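Local structure of D-psicose 3-epimerase (Agrobacterium tumefaciens, 2HK0) at residues 21-34 and 259-273. The protein catalyses the metal-dependent epimerisation at C3 of free ketohexoses, interconverting D-fructose and D-psicose. Residues are numbered along the deposited sequence; the frame is centred on the assembly and turned at random.
Sequences MKHGIYYSYWEHEW and GAVIMEPFVKTGGTI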
HETATM    1  N   MSE A  21      25.355   4.345  -2.122  1.00 27.04           N
HETATM    2  CA  MSE A  21      24.264   5.301  -1.746  1.00 28.88           C
HETATM    3  C   MSE A  21      24.588   5.876  -0.365  1.00 25.93           C
HETATM    4  O   MSE A  21      24.944   5.133   0.545  1.00 23.60           O
HETATM    5  CB  MSE A  21      22.920   4.566  -1.716  1.00 33.28           C
HETATM    6  CG  MSE A  21      21.691   5.457  -1.616  1.00 40.01           C
HETATM    7 SE   MSE A  21      20.000   4.429  -1.698  1.00 50.35          SE
HETATM    8  CE  MSE A  21      20.274   3.555  -3.386  1.00 42.25           C
ATOM      9  N   LYS A  22      24.477   7.190  -0.212  1.00 24.44           N
ATOM     10  CA  LYS A  22      24.792   7.841   1.063  1.00 23.96           C
ATOM     11  C   LYS A  22      23.580   8.508   1.698  1.00 22.37           C
ATOM     12  O   LYS A  22      22.686   8.999   0.997  1.00 21.56           O
ATOM     13  CB  LYS A  22      25.907   8.879   0.868  1.00 24.16           C
ATOM     14  CG  LYS A  22      27.226   8.280   0.376  1.00 29.56           C
ATOM     15  CD  LYS A  22      28.358   9.305   0.433  1.00 34.36           C
ATOM     16  CE  LYS A  22      29.601   8.806  -0.288  1.00 36.46           C
ATOM     17  NZ  LYS A  22      29.319   8.632  -1.742  1.00 37.86           N
ATOM     18  N   HIS A  23      23.571   8.543   3.027  1.00 18.86           N
ATOM     19  CA  HIS A  23      22.465   9.129   3.759  1.00 19.35           C
ATOM     20  C   HIS A  23      22.829  10.380   4.546  1.00 18.56           C
ATOM     21  O   HIS A  23      23.884  10.451   5.178  1.00 16.89           O
ATOM     22  CB  HIS A  23      21.853   8.081   4.687  1.00 19.21           C
ATOM     23  CG  HIS A  23      21.154   6.985   3.950  1.00 21.09           C
ATOM     24  ND1 HIS A  23      21.834   6.005   3.259  1.00 22.35           N
ATOM     25  CD2 HIS A  23      19.838   6.760   3.728  1.00 18.98           C
ATOM     26  CE1 HIS A  23      20.966   5.221   2.644  1.00 20.17           C
ATOM     27  NE2 HIS A  23      19.749   5.660   2.912  1.00 20.71           N
ATOM     28  N   GLY A  24      21.942  11.368   4.484  1.00 16.58           N
ATOM     29  CA  GLY A  24      22.169  12.608   5.194  1.00 15.89           C
ATOM     30  C   GLY A  24      20.889  13.166   5.789  1.00 15.82           C
ATOM     31  O   GLY A  24      19.816  12.575   5.673  1.00 16.13           O
ATOM     32  N   ILE A  25      21.006  14.315   6.441  1.00 16.22           N
ATOM     33  CA  ILE A  25      19.862  14.981   7.034  1.00 15.26           C
ATOM     34  C   ILE A  25      20.075  16.491   6.938  1.00 17.28           C
ATOM     35  O   ILE A  25      21.210  16.964   7.018  1.00 17.14           O
ATOM     36  CB  ILE A  25      19.707  14.581   8.512  1.00 14.81           C
ATOM     37  CG1 ILE A  25      18.512  15.315   9.141  1.00 15.58           C
ATOM     38  CG2 ILE A  25      20.992  14.908   9.264  1.00 14.81           C
ATOM     39  CD1 ILE A  25      17.979  14.663  10.425  1.00 16.80           C
ATOM     40  N   TYR A  26      18.988  17.233   6.746  1.00 16.64           N
ATOM     41  CA  TYR A  26      19.041  18.689   6.681  1.00 20.27           C
ATOM     42  C   TYR A  26      19.100  19.167   8.148  1.00 20.74           C
ATOM     43  O   TYR A  26      18.169  18.914   8.910  1.00 20.68           O
ATOM     44  CB  TYR A  26      17.772  19.204   5.996  1.00 21.61           C
ATOM     45  CG  TYR A  26      17.786  20.674   5.679  1.00 23.30           C
ATOM     46  CD1 TYR A  26      18.888  21.259   5.056  1.00 28.03           C
ATOM     47  CD2 TYR A  26      16.665  21.465   5.913  1.00 25.98           C
ATOM     48  CE1 TYR A  26      18.871  22.598   4.663  1.00 29.38           C
ATOM     49  CE2 TYR A  26      16.633  22.812   5.521  1.00 27.27           C
ATOM     50  CZ  TYR A  26      17.739  23.368   4.895  1.00 28.34           C
ATOM     51  OH  TYR A  26      17.711  24.681   4.476  1.00 27.18           O
ATOM     52  N   TYR A  27      20.176  19.859   8.539  1.00 22.44           N
ATOM     53  CA  TYR A  27      20.343  20.279   9.942  1.00 21.66           C
ATOM     54  C   TYR A  27      19.222  21.137  10.551  1.00 21.22           C
ATOM     55  O   TYR A  27      19.042  21.127  11.768  1.00 21.44           O
ATOM     56  CB  TYR A  27      21.703  20.976  10.144  1.00 20.63           C
ATOM     57  CG  TYR A  27      21.648  22.450   9.866  1.00 23.37           C
ATOM     58  CD1 TYR A  27      21.527  22.923   8.560  1.00 22.88           C
ATOM     59  CD2 TYR A  27      21.613  23.373  10.914  1.00 24.14           C
ATOM     60  CE1 TYR A  27      21.360  24.276   8.298  1.00 26.94           C
ATOM     61  CE2 TYR A  27      21.454  24.740  10.663  1.00 24.52           C
ATOM     62  CZ  TYR A  27      21.325  25.176   9.354  1.00 26.80           C
ATOM     63  OH  TYR A  27      21.158  26.510   9.089  1.00 29.23           O
ATOM     64  N   SER A  28      18.462  21.856   9.726  1.00 20.29           N
ATOM     65  CA  SER A  28      17.356  22.683  10.235  1.00 21.32           C
ATOM     66  C   SER A  28      16.269  21.884  10.979  1.00 20.61           C
ATOM     67  O   SER A  28      15.348  22.453  11.581  1.00 20.10           O
ATOM     68  CB  SER A  28      16.710  23.472   9.101  1.00 20.49           C
ATOM     69  OG  SER A  28      17.554  24.531   8.700  1.00 23.73           O
ATOM     70  N   TYR A  29      16.368  20.568  10.905  1.00 18.81           N
ATOM     71  CA  TYR A  29      15.458  19.671  11.614  1.00 18.42           C
ATOM     72  C   TYR A  29      15.472  20.034  13.113  1.00 19.02           C
ATOM     73  O   TYR A  29      14.457  19.966  13.793  1.00 18.39           O
ATOM     74  CB  TYR A  29      15.972  18.244  11.439  1.00 18.68           C
ATOM     75  CG  TYR A  29      15.420  17.199  12.381  1.00 16.93           C
ATOM     76  CD1 TYR A  29      14.084  16.801  12.316  1.00 17.44           C
ATOM     77  CD2 TYR A  29      16.266  16.516  13.248  1.00 16.56           C
ATOM     78  CE1 TYR A  29      13.611  15.730  13.079  1.00 17.56           C
ATOM     79  CE2 TYR A  29      15.811  15.457  14.016  1.00 16.27           C
ATOM     80  CZ  TYR A  29      14.485  15.059  13.926  1.00 19.17           C
ATOM     81  OH  TYR A  29      14.055  13.965  14.662  1.00 16.05           O
ATOM     82  N   TRP A  30      16.639  20.424  13.607  1.00 20.59           N
ATOM     83  CA  TRP A  30      16.828  20.772  15.019  1.00 21.37           C
ATOM     84  C   TRP A  30      16.604  22.255  15.360  1.00 23.75           C
ATOM     85  O   TRP A  30      16.729  22.642  16.525  1.00 23.82           O
ATOM     86  CB  TRP A  30      18.246  20.374  15.459  1.00 20.62           C
ATOM     87  CG  TRP A  30      18.472  18.886  15.641  1.00 20.62           C
ATOM     88  CD1 TRP A  30      18.107  18.129  16.719  1.00 21.22           C
ATOM     89  CD2 TRP A  30      19.108  17.987  14.720  1.00 19.83           C
ATOM     90  NE1 TRP A  30      18.473  16.820  16.530  1.00 17.66           N
ATOM     91  CE2 TRP A  30      19.088  16.704  15.309  1.00 20.84           C
ATOM     92  CE3 TRP A  30      19.689  18.141  13.451  1.00 21.60           C
ATOM     93  CZ2 TRP A  30      19.626  15.576  14.672  1.00 18.77           C
ATOM     94  CZ3 TRP A  30      20.223  17.024  12.818  1.00 20.73           C
ATOM     95  CH2 TRP A  30      20.187  15.757  13.431  1.00 20.05           C
ATOM     96  N   GLU A  31      16.260  23.084  14.377  1.00 24.75           N
ATOM     97  CA  GLU A  31      16.074  24.510  14.653  1.00 27.32           C
ATOM     98  C   GLU A  31      14.679  25.053  14.369  1.00 29.56           C
ATOM     99  O   GLU A  31      13.813  24.338  13.852  1.00 27.10           O
ATOM    100  CB  GLU A  31      17.095  25.325  13.860  1.00 26.22           C
ATOM    101  CG  GLU A  31      18.545  25.039  14.221  1.00 29.01           C
ATOM    102  CD  GLU A  31      18.901  25.502  15.635  1.00 31.07           C
ATOM    103  OE1 GLU A  31      18.310  26.499  16.102  1.00 28.29           O
ATOM    104  OE2 GLU A  31      19.778  24.877  16.269  1.00 32.19           O
ATOM    105  N   HIS A  32      14.474  26.331  14.708  1.00 30.72           N
ATOM    106  CA  HIS A  32      13.195  27.009  14.495  1.00 32.41           C
ATOM    107  C   HIS A  32      13.389  28.210  13.586  1.00 33.50           C
ATOM    108  O   HIS A  32      12.429  28.783  13.086  1.00 32.65           O
ATOM    109  CB  HIS A  32      12.620  27.507  15.821  1.00 34.98           C
ATOM    110  CG  HIS A  32      12.431  26.431  16.838  1.00 39.88           C
ATOM    111  ND1 HIS A  32      11.652  25.318  16.608  1.00 42.41           N
ATOM    112  CD2 HIS A  32      12.932  26.289  18.089  1.00 41.46           C
ATOM    113  CE1 HIS A  32      11.683  24.536  17.672  1.00 43.72           C
ATOM    114  NE2 HIS A  32      12.452  25.101  18.585  1.00 42.11           N
ATOM    115  N   GLU A  33      14.644  28.596  13.395  1.00 34.29           N
ATOM    116  CA  GLU A  33      14.991  29.742  12.570  1.00 34.69           C
ATOM    117  C   GLU A  33      15.994  29.327  11.480  1.00 35.34           C
ATOM    118  O   GLU A  33      16.901  28.524  11.738  1.00 34.17           O
ATOM    119  CB  GLU A  33      15.619  30.815  13.460  1.00 37.52           C
ATOM    120  CG  GLU A  33      15.012  32.192  13.332  1.00 42.22           C
ATOM    121  CD  GLU A  33      13.564  32.231  13.759  1.00 41.81           C
ATOM    122  OE1 GLU A  33      13.251  31.802  14.892  1.00 42.07           O
ATOM    123  OE2 GLU A  33      12.737  32.700  12.958  1.00 44.19           O
ATOM    124  N   TRP A  34      15.842  29.869  10.270  1.00 34.26           N
ATOM    125  CA  TRP A  34      16.769  29.542   9.190  1.00 35.23           C
ATOM    126  C   TRP A  34      18.136  30.167   9.490  1.00 37.20           C
ATOM    127  O   TRP A  34      19.155  29.749   8.947  1.00 37.88           O
ATOM    128  CB  TRP A  34      16.278  30.099   7.846  1.00 33.20           C
ATOM    129  CG  TRP A  34      14.941  29.586   7.372  1.00 31.86           C
ATOM    130  CD1 TRP A  34      13.812  30.328   7.159  1.00 30.42           C
ATOM    131  CD2 TRP A  34      14.608  28.241   7.009  1.00 29.96           C
ATOM    132  NE1 TRP A  34      12.801  29.530   6.681  1.00 30.74           N
ATOM    133  CE2 TRP A  34      13.260  28.244   6.580  1.00 29.14           C
ATOM    134  CE3 TRP A  34      15.315  27.034   7.001  1.00 28.97           C
ATOM    135  CZ2 TRP A  34      12.604  27.087   6.147  1.00 28.36           C
ATOM    136  CZ3 TRP A  34      14.656  25.873   6.568  1.00 29.40           C
ATOM    137  CH2 TRP A  34      13.317  25.913   6.148  1.00 28.61           C
ATOM    138  N   GLY A 259      23.619   8.165  -5.485  1.00 22.02           N
ATOM    139  CA  GLY A 259      23.713   9.528  -4.978  1.00 19.45           C
ATOM    140  C   GLY A 259      23.307   9.607  -3.513  1.00 19.98           C
ATOM    141  O   GLY A 259      23.267   8.589  -2.807  1.00 18.91           O
ATOM    142  N   ALA A 260      22.975  10.815  -3.063  1.00 17.79           N
ATOM    143  CA  ALA A 260      22.590  11.049  -1.678  1.00 16.94           C
ATOM    144  C   ALA A 260      21.094  10.974  -1.423  1.00 15.84           C
ATOM    145  O   ALA A 260      20.279  11.288  -2.286  1.00 14.52           O
ATOM    146  CB  ALA A 260      23.108  12.410  -1.224  1.00 15.38           C
ATOM    147  N   VAL A 261      20.746  10.549  -0.216  1.00 16.34           N
ATOM    148  CA  VAL A 261      19.359  10.467   0.219  1.00 15.79           C
ATOM    149  C   VAL A 261      19.349  11.289   1.514  1.00 16.44           C
ATOM    150  O   VAL A 261      19.873  10.843   2.537  1.00 17.44           O
ATOM    151  CB  VAL A 261      18.943   9.011   0.519  1.00 16.11           C
ATOM    152  CG1 VAL A 261      17.528   8.982   1.084  1.00 13.68           C
ATOM    153  CG2 VAL A 261      19.013   8.182  -0.755  1.00 17.61           C
ATOM    154  N   ILE A 262      18.780  12.490   1.453  1.00 15.46           N
ATOM    155  CA  ILE A 262      18.737  13.386   2.602  1.00 14.97           C
ATOM    156  C   ILE A 262      17.348  13.436   3.207  1.00 16.33           C
ATOM    157  O   ILE A 262      16.374  13.786   2.515  1.00 15.57           O
ATOM    158  CB  ILE A 262      19.074  14.845   2.202  1.00 17.78           C
ATOM    159  CG1 ILE A 262      20.297  14.882   1.273  1.00 15.78           C
ATOM    160  CG2 ILE A 262      19.289  15.700   3.481  1.00 17.32           C
ATOM    161  CD1 ILE A 262      21.569  14.329   1.893  1.00 15.38           C
HETATM  162  N   MSE A 263      17.227  13.091   4.483  1.00 14.77           N
HETATM  163  CA  MSE A 263      15.906  13.200   5.109  1.00 16.29           C
HETATM  164  C   MSE A 263      15.757  14.684   5.477  1.00 16.28           C
HETATM  165  O   MSE A 263      16.680  15.303   6.003  1.00 16.31           O
HETATM  166  CB  MSE A 263      15.781  12.306   6.346  1.00 13.82           C
HETATM  167  CG  MSE A 263      16.815  12.526   7.430  1.00 16.38           C
HETATM  168 SE   MSE A 263      16.496  11.211   8.855  1.00 26.19          SE
HETATM  169  CE  MSE A 263      16.973   9.573   7.934  1.00 18.19           C
ATOM    170  N   GLU A 264      14.592  15.246   5.179  1.00 16.30           N
ATOM    171  CA  GLU A 264      14.318  16.655   5.412  1.00 17.23           C
ATOM    172  C   GLU A 264      13.082  16.768   6.301  1.00 16.96           C
ATOM    173  O   GLU A 264      12.039  17.264   5.887  1.00 18.65           O
ATOM    174  CB  GLU A 264      14.078  17.311   4.049  1.00 19.23           C
ATOM    175  CG  GLU A 264      13.827  18.801   4.049  1.00 22.12           C
ATOM    176  CD  GLU A 264      13.566  19.315   2.636  1.00 25.77           C
ATOM    177  OE1 GLU A 264      12.766  18.681   1.919  1.00 25.34           O
ATOM    178  OE2 GLU A 264      14.158  20.343   2.244  1.00 28.70           O
ATOM    179  N   PRO A 265      13.189  16.307   7.549  1.00 19.32           N
ATOM    180  CA  PRO A 265      12.020  16.390   8.422  1.00 18.91           C
ATOM    181  C   PRO A 265      11.791  17.753   9.071  1.00 16.79           C
ATOM    182  O   PRO A 265      12.724  18.446   9.462  1.00 16.16           O
ATOM    183  CB  PRO A 265      12.273  15.274   9.436  1.00 18.99           C
ATOM    184  CG  PRO A 265      13.787  15.279   9.571  1.00 20.73           C
ATOM    185  CD  PRO A 265      14.327  15.621   8.202  1.00 17.31           C
ATOM    186  N   PHE A 266      10.526  18.129   9.166  1.00 15.72           N
ATOM    187  CA  PHE A 266      10.136  19.391   9.787  1.00 18.07           C
ATOM    188  C   PHE A 266       8.955  19.023  10.689  1.00 17.90           C
ATOM    189  O   PHE A 266       7.821  18.865  10.219  1.00 18.36           O
ATOM    190  CB  PHE A 266       9.712  20.405   8.716  1.00 16.66           C
ATOM    191  CG  PHE A 266      10.859  20.935   7.867  1.00 19.03           C
ATOM    192  CD1 PHE A 266      11.804  21.807   8.410  1.00 18.16           C
ATOM    193  CD2 PHE A 266      10.959  20.595   6.513  1.00 17.87           C
ATOM    194  CE1 PHE A 266      12.840  22.343   7.613  1.00 20.61           C
ATOM    195  CE2 PHE A 266      11.978  21.115   5.709  1.00 19.32           C
ATOM    196  CZ  PHE A 266      12.927  21.996   6.261  1.00 18.98           C
ATOM    197  N   VAL A 267       9.232  18.882  11.982  1.00 16.76           N
ATOM    198  CA  VAL A 267       8.224  18.477  12.938  1.00 16.95           C
ATOM    199  C   VAL A 267       8.011  19.464  14.107  1.00 19.50           C
ATOM    200  O   VAL A 267       7.205  19.198  14.998  1.00 18.53           O
ATOM    201  CB  VAL A 267       8.578  17.073  13.514  1.00 19.23           C
ATOM    202  CG1 VAL A 267       8.663  16.026  12.371  1.00 15.99           C
ATOM    203  CG2 VAL A 267       9.903  17.140  14.262  1.00 16.33           C
ATOM    204  N   LYS A 268       8.713  20.594  14.093  1.00 19.96           N
ATOM    205  CA  LYS A 268       8.579  21.591  15.155  1.00 23.56           C
ATOM    206  C   LYS A 268       7.871  22.881  14.735  1.00 23.69           C
ATOM    207  O   LYS A 268       8.208  23.488  13.715  1.00 20.10           O
ATOM    208  CB  LYS A 268       9.961  21.937  15.716  1.00 24.68           C
ATOM    209  CG  LYS A 268      10.619  20.796  16.497  1.00 27.54           C
ATOM    210  CD  LYS A 268       9.871  20.509  17.803  1.00 29.05           C
ATOM    211  CE  LYS A 268      10.577  19.421  18.633  1.00 31.08           C
ATOM    212  NZ  LYS A 268       9.970  19.210  20.001  1.00 27.12           N
ATOM    213  N   THR A 269       6.888  23.296  15.535  1.00 25.11           N
ATOM    214  CA  THR A 269       6.144  24.522  15.262  1.00 29.09           C
ATOM    215  C   THR A 269       6.966  25.706  15.736  1.00 31.09           C
ATOM    216  O   THR A 269       7.909  25.538  16.512  1.00 31.97           O
ATOM    217  CB  THR A 269       4.841  24.617  16.068  1.00 31.23           C
ATOM    218  OG1 THR A 269       5.176  24.817  17.450  1.00 30.27           O
ATOM    219  CG2 THR A 269       4.002  23.357  15.919  1.00 29.45           C
ATOM    220  N   GLY A 270       6.591  26.899  15.281  1.00 32.24           N
ATOM    221  CA  GLY A 270       7.273  28.113  15.707  1.00 33.29           C
ATOM    222  C   GLY A 270       8.466  28.607  14.901  1.00 33.31           C
ATOM    223  O   GLY A 270       9.134  27.853  14.186  1.00 33.41           O
ATOM    224  N   GLY A 271       8.739  29.899  15.039  1.00 32.05           N
ATOM    225  CA  GLY A 271       9.848  30.509  14.335  1.00 30.52           C
ATOM    226  C   GLY A 271       9.567  30.634  12.857  1.00 29.99           C
ATOM    227  O   GLY A 271       8.479  30.310  12.383  1.00 30.26           O
ATOM    228  N   THR A 272      10.559  31.119  12.128  1.00 29.78           N
ATOM    229  CA  THR A 272      10.457  31.294  10.689  1.00 30.92           C
ATOM    230  C   THR A 272      10.270  29.959   9.945  1.00 29.06           C
ATOM    231  O   THR A 272       9.519  29.885   8.973  1.00 27.50           O
ATOM    232  CB  THR A 272      11.722  31.988  10.160  1.00 30.96           C
ATOM    233  OG1 THR A 272      11.895  33.229  10.853  1.00 35.12           O
ATOM    234  CG2 THR A 272      11.599  32.268   8.675  1.00 33.34           C
ATOM    235  N   ILE A 273      10.961  28.913  10.394  1.00 26.15           N
ATOM    236  CA  ILE A 273      10.836  27.613   9.736  1.00 25.14           C
ATOM    237  C   ILE A 273       9.394  27.127   9.916  1.00 24.87           C
ATOM    238  O   ILE A 273       8.731  26.735   8.947  1.00 21.09           O
ATOM    239  CB  ILE A 273      11.834  26.586  10.345  1.00 24.88           C
ATOM    240  CG1 ILE A 273      13.266  27.017  10.018  1.00 23.88           C
ATOM    241  CG2 ILE A 273      11.565  25.192   9.793  1.00 22.65           C
ATOM    242  CD1 ILE A 273      14.330  26.213  10.717  1.00 24.28           C
TER
HETATM  243  O   HOH W   1      11.754  20.020  12.958  1.00 18.51           O
HETATM  244  O   HOH W   2      10.093  25.475  13.996  1.00 23.90           O
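Trp34 lays its indole over Ile273, whose CG1 sits 3.5 Å from the centroid of the six-membered ring and 11° off its normal, a CH-pi contact that suits a broad aromatic face and a branched aliphatic chain. The far rim of the indole, at CH2, meets Phe266 CE1 at 3.9 Å, the two ring planes being 79° apart; Phe266 in turn brings CZ to the edge of the Tyr26 ring. Trp34 NE1 is hydrogen-bonded to Asp276 OD2.

Ahead of these residues in the chain, strands 22-26 and 260-263 run parallel as first and last strands of the TIM barrel, and their pairing closes it. Gly24 is gripped at both ends: its N reaches Val261 O at 2.9 Å, while its O accepts from Met263 N. Lacking a side chain, it lets Ile262 CD1 pack 3.8 Å from its CA. On the face shared by His23 and Val261, Ile25 CG1 meets CG of Met263 (selenomethionine) at 3.7 Å, and helix 289-307 covers both His23 and Met263.

Farther on, water 1 bridges Tyr29 O and Val267 N. Ile273 N donates to His32 O. Glu33, bent at chi2 (63°), turns OE2 back to Thr272, accepting from its N (2.8 Å) and from OG1 at a doubtfully short distance. The Glu33 carboxylate and the His32 carbonyl thus take up the N-H groups of Thr272 and Ile273 near the first turn of helix 271-276, where the helix dipole would probably favour a negative charge on Glu33.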